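Local coordinates for virulence sensor protein BvgS (Bordetella pertussis, PDB 6ZJ8) that acts as a virulence sensor histidine kinase, its PAS domain probably taking part in relaying signals toward the kinase, at residues F57-E71 with L80-V92. Numbering follows the deposited sequence.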
loop_
_atom_site.group_PDB
_atom_site.type_symbol
_atom_site.label_atom_id
_atom_site.label_comp_id
_atom_site.label_asym_id
_atom_site.label_seq_id
_atom_site.Cartn_x
_atom_site.Cartn_y
_atom_site.Cartn_z
ATOM N N PHE A 57 7.094 -0.730 6.739
ATOM C CA PHE A 57 7.272 0.139 7.892
ATOM C C PHE A 57 7.676 -0.619 9.149
ATOM O O PHE A 57 7.928 0.012 10.181
ATOM C CB PHE A 57 5.979 0.919 8.150
ATOM C CG PHE A 57 5.395 1.535 6.912
ATOM C CD1 PHE A 57 5.825 2.776 6.472
ATOM C CD2 PHE A 57 4.425 0.871 6.182
ATOM C CE1 PHE A 57 5.294 3.344 5.330
ATOM C CE2 PHE A 57 3.891 1.434 5.039
ATOM C CZ PHE A 57 4.326 2.672 4.612
ATOM N N GLY A 58 7.742 -1.946 9.094
ATOM C CA GLY A 58 8.143 -2.717 10.253
ATOM C C GLY A 58 7.132 -2.730 11.376
ATOM O O GLY A 58 7.522 -2.828 12.544
ATOM N N VAL A 59 5.840 -2.640 11.059
ATOM C CA VAL A 59 4.796 -2.662 12.077
ATOM C C VAL A 59 3.894 -3.871 11.870
ATOM O O VAL A 59 4.043 -4.616 10.896
ATOM C CB VAL A 59 3.966 -1.362 12.070
ATOM C CG1 VAL A 59 4.863 -0.154 12.285
ATOM C CG2 VAL A 59 3.171 -1.230 10.774
ATOM N N THR A 60 2.955 -4.070 12.788
ATOM C CA THR A 60 1.982 -5.149 12.728
ATOM C C THR A 60 0.612 -4.585 12.379
ATOM O O THR A 60 0.402 -3.368 12.340
ATOM C CB THR A 60 1.918 -5.904 14.061
ATOM O OG1 THR A 60 1.543 -4.999 15.106
ATOM C CG2 THR A 60 3.263 -6.526 14.396
ATOM N N ALA A 61 -0.333 -5.494 12.126
ATOM C CA ALA A 61 -1.678 -5.073 11.754
ATOM C C ALA A 61 -2.369 -4.324 12.886
ATOM O O ALA A 61 -3.174 -3.422 12.629
ATOM C CB ALA A 61 -2.511 -6.284 11.337
ATOM N N ASP A 62 -2.071 -4.678 14.139
ATOM C CA ASP A 62 -2.734 -4.032 15.267
ATOM C C ASP A 62 -2.474 -2.533 15.317
ATOM O O ASP A 62 -3.245 -1.804 15.950
ATOM C CB ASP A 62 -2.286 -4.673 16.581
ATOM C CG ASP A 62 -2.952 -6.010 16.833
ATOM O OD1 ASP A 62 -4.127 -6.174 16.444
ATOM O OD2 ASP A 62 -2.299 -6.897 17.422
ATOM N N ALA A 63 -1.414 -2.056 14.671
ATOM C CA ALA A 63 -1.089 -0.638 14.663
ATOM C C ALA A 63 -1.754 0.121 13.523
ATOM O O ALA A 63 -1.605 1.346 13.451
ATOM C CB ALA A 63 0.430 -0.447 14.579
ATOM N N VAL A 64 -2.487 -0.561 12.644
ATOM C CA VAL A 64 -2.999 0.064 11.430
ATOM C C VAL A 64 -4.503 -0.126 11.301
ATOM O O VAL A 64 -5.239 0.834 11.042
ATOM C CB VAL A 64 -2.281 -0.495 10.187
ATOM C CG1 VAL A 64 -2.810 0.171 8.930
ATOM C CG2 VAL A 64 -0.778 -0.311 10.318
ATOM N N LEU A 65 -4.971 -1.362 11.462
ATOM C CA LEU A 65 -6.380 -1.661 11.238
ATOM C C LEU A 65 -7.260 -0.828 12.161
ATOM O O LEU A 65 -7.000 -0.721 13.363
ATOM C CB LEU A 65 -6.644 -3.150 11.462
ATOM C CG LEU A 65 -5.907 -4.114 10.531
ATOM C CD1 LEU A 65 -6.135 -5.541 10.986
ATOM C CD2 LEU A 65 -6.348 -3.942 9.083
ATOM N N GLY A 66 -8.312 -0.245 11.590
ATOM C CA GLY A 66 -9.218 0.604 12.330
ATOM C C GLY A 66 -8.725 2.013 12.566
ATOM O O GLY A 66 -9.434 2.798 13.207
ATOM N N LYS A 67 -7.545 2.365 12.063
ATOM C CA LYS A 67 -6.917 3.649 12.326
ATOM C C LYS A 67 -6.659 4.373 11.011
ATOM O O LYS A 67 -6.704 3.778 9.932
ATOM C CB LYS A 67 -5.623 3.449 13.120
ATOM C CG LYS A 67 -5.892 2.858 14.497
ATOM C CD LYS A 67 -4.701 2.120 15.072
ATOM C CE LYS A 67 -5.059 1.512 16.422
ATOM N NZ LYS A 67 -3.924 0.770 17.029
ATOM N N THR A 68 -6.403 5.675 11.111
ATOM C CA THR A 68 -6.406 6.557 9.955
ATOM C C THR A 68 -5.021 7.133 9.690
ATOM O O THR A 68 -4.143 7.138 10.557
ATOM C CB THR A 68 -7.401 7.711 10.145
ATOM O OG1 THR A 68 -7.017 8.495 11.282
ATOM C CG2 THR A 68 -8.803 7.177 10.362
ATOM N N ILE A 69 -4.845 7.618 8.463
ATOM C CA ILE A 69 -3.656 8.361 8.053
ATOM C C ILE A 69 -4.108 9.775 7.704
ATOM O O ILE A 69 -4.416 10.050 6.534
ATOM C CB ILE A 69 -2.950 7.706 6.855
ATOM C CG1 ILE A 69 -2.909 6.180 6.996
ATOM C CG2 ILE A 69 -1.543 8.278 6.707
ATOM C CD1 ILE A 69 -1.962 5.679 8.045
ATOM N N PRO A 70 -4.174 10.696 8.666
ATOM C CA PRO A 70 -4.752 12.014 8.378
ATOM C C PRO A 70 -3.974 12.762 7.305
ATOM O O PRO A 70 -2.769 12.572 7.127
ATOM C CB PRO A 70 -4.678 12.738 9.729
ATOM C CG PRO A 70 -4.575 11.650 10.747
ATOM C CD PRO A 70 -3.798 10.556 10.084
ATOM N N GLU A 71 -4.694 13.624 6.580
ATOM C CA GLU A 71 -4.052 14.463 5.574
ATOM C C GLU A 71 -3.251 15.584 6.225
ATOM O O GLU A 71 -2.143 15.905 5.780
ATOM C CB GLU A 71 -5.102 15.042 4.624
ATOM C CG GLU A 71 -5.890 13.997 3.846
ATOM C CD GLU A 71 -5.041 13.247 2.839
ATOM O OE1 GLU A 71 -3.934 13.725 2.516
ATOM O OE2 GLU A 71 -5.483 12.176 2.373
ATOM N N LEU A 80 5.064 7.118 12.231
ATOM C CA LEU A 80 4.390 6.087 11.448
ATOM C C LEU A 80 3.385 6.702 10.480
ATOM O O LEU A 80 3.398 6.401 9.280
ATOM C CB LEU A 80 3.702 5.082 12.375
ATOM C CG LEU A 80 3.186 3.819 11.674
ATOM C CD1 LEU A 80 4.333 3.057 11.021
ATOM C CD2 LEU A 80 2.432 2.915 12.638
ATOM N N ALA A 81 2.506 7.568 10.985
ATOM C CA ALA A 81 1.542 8.229 10.113
ATOM C C ALA A 81 2.243 9.043 9.034
ATOM O O ALA A 81 1.810 9.059 7.875
ATOM C CB ALA A 81 0.617 9.122 10.941
ATOM N N ARG A 82 3.332 9.725 9.394
ATOM C CA ARG A 82 4.056 10.537 8.422
ATOM C C ARG A 82 4.581 9.680 7.276
ATOM O O ARG A 82 4.387 10.006 6.099
ATOM C CB ARG A 82 5.200 11.277 9.120
ATOM C CG ARG A 82 6.006 12.194 8.215
ATOM C CD ARG A 82 7.034 12.999 9.001
ATOM N NE ARG A 82 7.966 12.146 9.735
ATOM C CZ ARG A 82 8.930 11.424 9.168
ATOM N NH1 ARG A 82 9.090 11.434 7.849
ATOM N NH2 ARG A 82 9.729 10.682 9.921
ATOM N N GLU A 83 5.239 8.566 7.603
ATOM C CA GLU A 83 5.811 7.708 6.570
ATOM C C GLU A 83 4.731 7.124 5.669
ATOM O O GLU A 83 4.886 7.089 4.443
ATOM C CB GLU A 83 6.628 6.596 7.224
ATOM C CG GLU A 83 7.743 7.106 8.124
ATOM C CD GLU A 83 8.319 6.021 9.005
ATOM O OE1 GLU A 83 7.731 4.919 9.049
ATOM O OE2 GLU A 83 9.355 6.270 9.658
ATOM N N MET A 84 3.625 6.662 6.255
ATOM C CA MET A 84 2.560 6.081 5.445
ATOM C C MET A 84 1.943 7.115 4.514
ATOM O O MET A 84 1.580 6.798 3.375
ATOM C CB MET A 84 1.486 5.479 6.346
ATOM C CG MET A 84 1.964 4.282 7.134
ATOM S SD MET A 84 0.613 3.371 7.891
ATOM C CE MET A 84 1.533 2.054 8.669
ATOM N N HIS A 85 1.807 8.359 4.983
ATOM C CA HIS A 85 1.187 9.391 4.159
ATOM C C HIS A 85 1.908 9.540 2.826
ATOM O O HIS A 85 1.275 9.784 1.791
ATOM C CB HIS A 85 1.173 10.723 4.909
ATOM C CG HIS A 85 0.372 11.788 4.227
ATOM N ND1 HIS A 85 0.951 12.897 3.647
ATOM C CD2 HIS A 85 -0.961 11.911 4.027
ATOM C CE1 HIS A 85 0.008 13.658 3.121
ATOM N NE2 HIS A 85 -1.161 13.081 3.338
ATOM N N GLU A 86 3.233 9.389 2.828
ATOM C CA GLU A 86 3.999 9.546 1.596
ATOM C C GLU A 86 3.647 8.464 0.580
ATOM O O GLU A 86 3.528 8.745 -0.619
ATOM C CB GLU A 86 5.494 9.533 1.916
ATOM C CG GLU A 86 5.952 10.748 2.719
ATOM C CD GLU A 86 7.351 10.596 3.290
ATOM O OE1 GLU A 86 7.690 11.343 4.233
ATOM O OE2 GLU A 86 8.111 9.731 2.804
ATOM N N PHE A 87 3.465 7.225 1.037
ATOM C CA PHE A 87 3.164 6.135 0.116
ATOM C C PHE A 87 1.721 6.158 -0.367
ATOM O O PHE A 87 1.430 5.648 -1.454
ATOM C CB PHE A 87 3.451 4.788 0.781
ATOM C CG PHE A 87 4.910 4.494 0.944
ATOM C CD1 PHE A 87 5.589 4.899 2.079
ATOM C CD2 PHE A 87 5.605 3.810 -0.039
ATOM C CE1 PHE A 87 6.934 4.626 2.230
ATOM C CE2 PHE A 87 6.948 3.534 0.107
ATOM C CZ PHE A 87 7.615 3.941 1.241
ATOM N N LEU A 88 0.812 6.726 0.419
ATOM C CA LEU A 88 -0.592 6.770 0.048
ATOM C C LEU A 88 -0.865 7.974 -0.846
ATOM O O LEU A 88 -0.006 8.831 -1.063
ATOM C CB LEU A 88 -1.472 6.827 1.297
ATOM C CG LEU A 88 -1.260 5.683 2.287
ATOM C CD1 LEU A 88 -1.937 6.005 3.601
ATOM C CD2 LEU A 88 -1.787 4.378 1.725
ATOM N N LEU A 89 -2.084 8.030 -1.368
ATOM C CA LEU A 89 -2.542 9.136 -2.191
ATOM C C LEU A 89 -3.540 9.981 -1.410
ATOM O O LEU A 89 -4.247 9.482 -0.529
ATOM C CB LEU A 89 -3.185 8.633 -3.484
ATOM C CG LEU A 89 -2.256 7.891 -4.447
ATOM C CD1 LEU A 89 -2.998 7.520 -5.720
ATOM C CD2 LEU A 89 -1.027 8.729 -4.769
ATOM N N THR A 90 -3.585 11.268 -1.743
ATOM C CA THR A 90 -4.479 12.189 -1.057
ATOM C C THR A 90 -5.934 11.789 -1.284
ATOM O O THR A 90 -6.282 11.140 -2.276
ATOM C CB THR A 90 -4.239 13.621 -1.544
ATOM O OG1 THR A 90 -2.833 13.892 -1.563
ATOM C CG2 THR A 90 -4.923 14.620 -0.624
ATOM N N ARG A 91 -6.789 12.181 -0.343
ATOM C CA ARG A 91 -8.210 11.834 -0.371
ATOM C C ARG A 91 -8.943 12.888 -1.195
ATOM O O ARG A 91 -9.189 14.002 -0.724
ATOM C CB ARG A 91 -8.758 11.736 1.049
ATOM C CG ARG A 91 -10.137 11.099 1.156
ATOM C CD ARG A 91 -10.522 10.823 2.606
ATOM N NE ARG A 91 -10.590 12.040 3.411
ATOM C CZ ARG A 91 -11.644 12.851 3.466
ATOM N NH1 ARG A 91 -12.733 12.587 2.755
ATOM N NH2 ARG A 91 -11.606 13.933 4.232
ATOM N N VAL A 92 -9.297 12.533 -2.432
ATOM C CA VAL A 92 -9.949 13.477 -3.333
ATOM C C VAL A 92 -11.446 13.525 -3.040
ATOM O O VAL A 92 -12.030 12.602 -2.464
ATOM C CB VAL A 92 -9.679 13.106 -4.805
ATOM C CG1 VAL A 92 -10.252 14.158 -5.744
ATOM C CG2 VAL A 92 -8.186 12.941 -5.047
#
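The side chain of Phe57 is a knob among Leu80, Glu83, Met84 and Phe87 of helix 79-87, with CD1 of Leu80 against its CB and the other three round the ring, and it illustrates how the end of one helix and the loop after it can be moulded onto the next helix. CG of Met84 lies over the centre of one ring face, 3.9 Å from the centroid of the Phe57 ring, a CH-pi contact, while its sulfur stands farther out above the same face. At the far end of the knob, the edge of Phe57 meets the face of Phe87 in an offset edge-to-face pair, with the planes at 89°. Extended beyond CG (chi2 -167°), Met84 carries its CE on to CG2 of Val64, 3.7 Å away, and so threads between ring and loop.

A second bump is Ile69. Its CD1 presses on SD of Met84 at 3.5 Å, CG1 abuts CD1 of Leu88 at the same distance, and CG2, anti to the backbone N, rests on the helix backbone, 3.6 Å from O of Ala81 and close to N of His85. Near the start of the helix, CD1 of Leu80 fits against CG1 of Val59 (3.5 Å).

Polar contacts finish the other end. NE2 of His85 donates an almost straight bond (167°) to OE1 of Glu71, 3.0 Å away; the acceptor lies in the imidazole plane, but the histidine approaches from above the carboxylate plane. OE2 of Glu71 accepts a weak hydrogen bond from the backbone N of Arg91. Phe87 continues inward to Trp135 and Val114 of the sheet, and the contact belongs to the helix-and-loop layer that packs on the five-stranded antiparallel sheet, order 2-1-5-4-3, of the PAS fold.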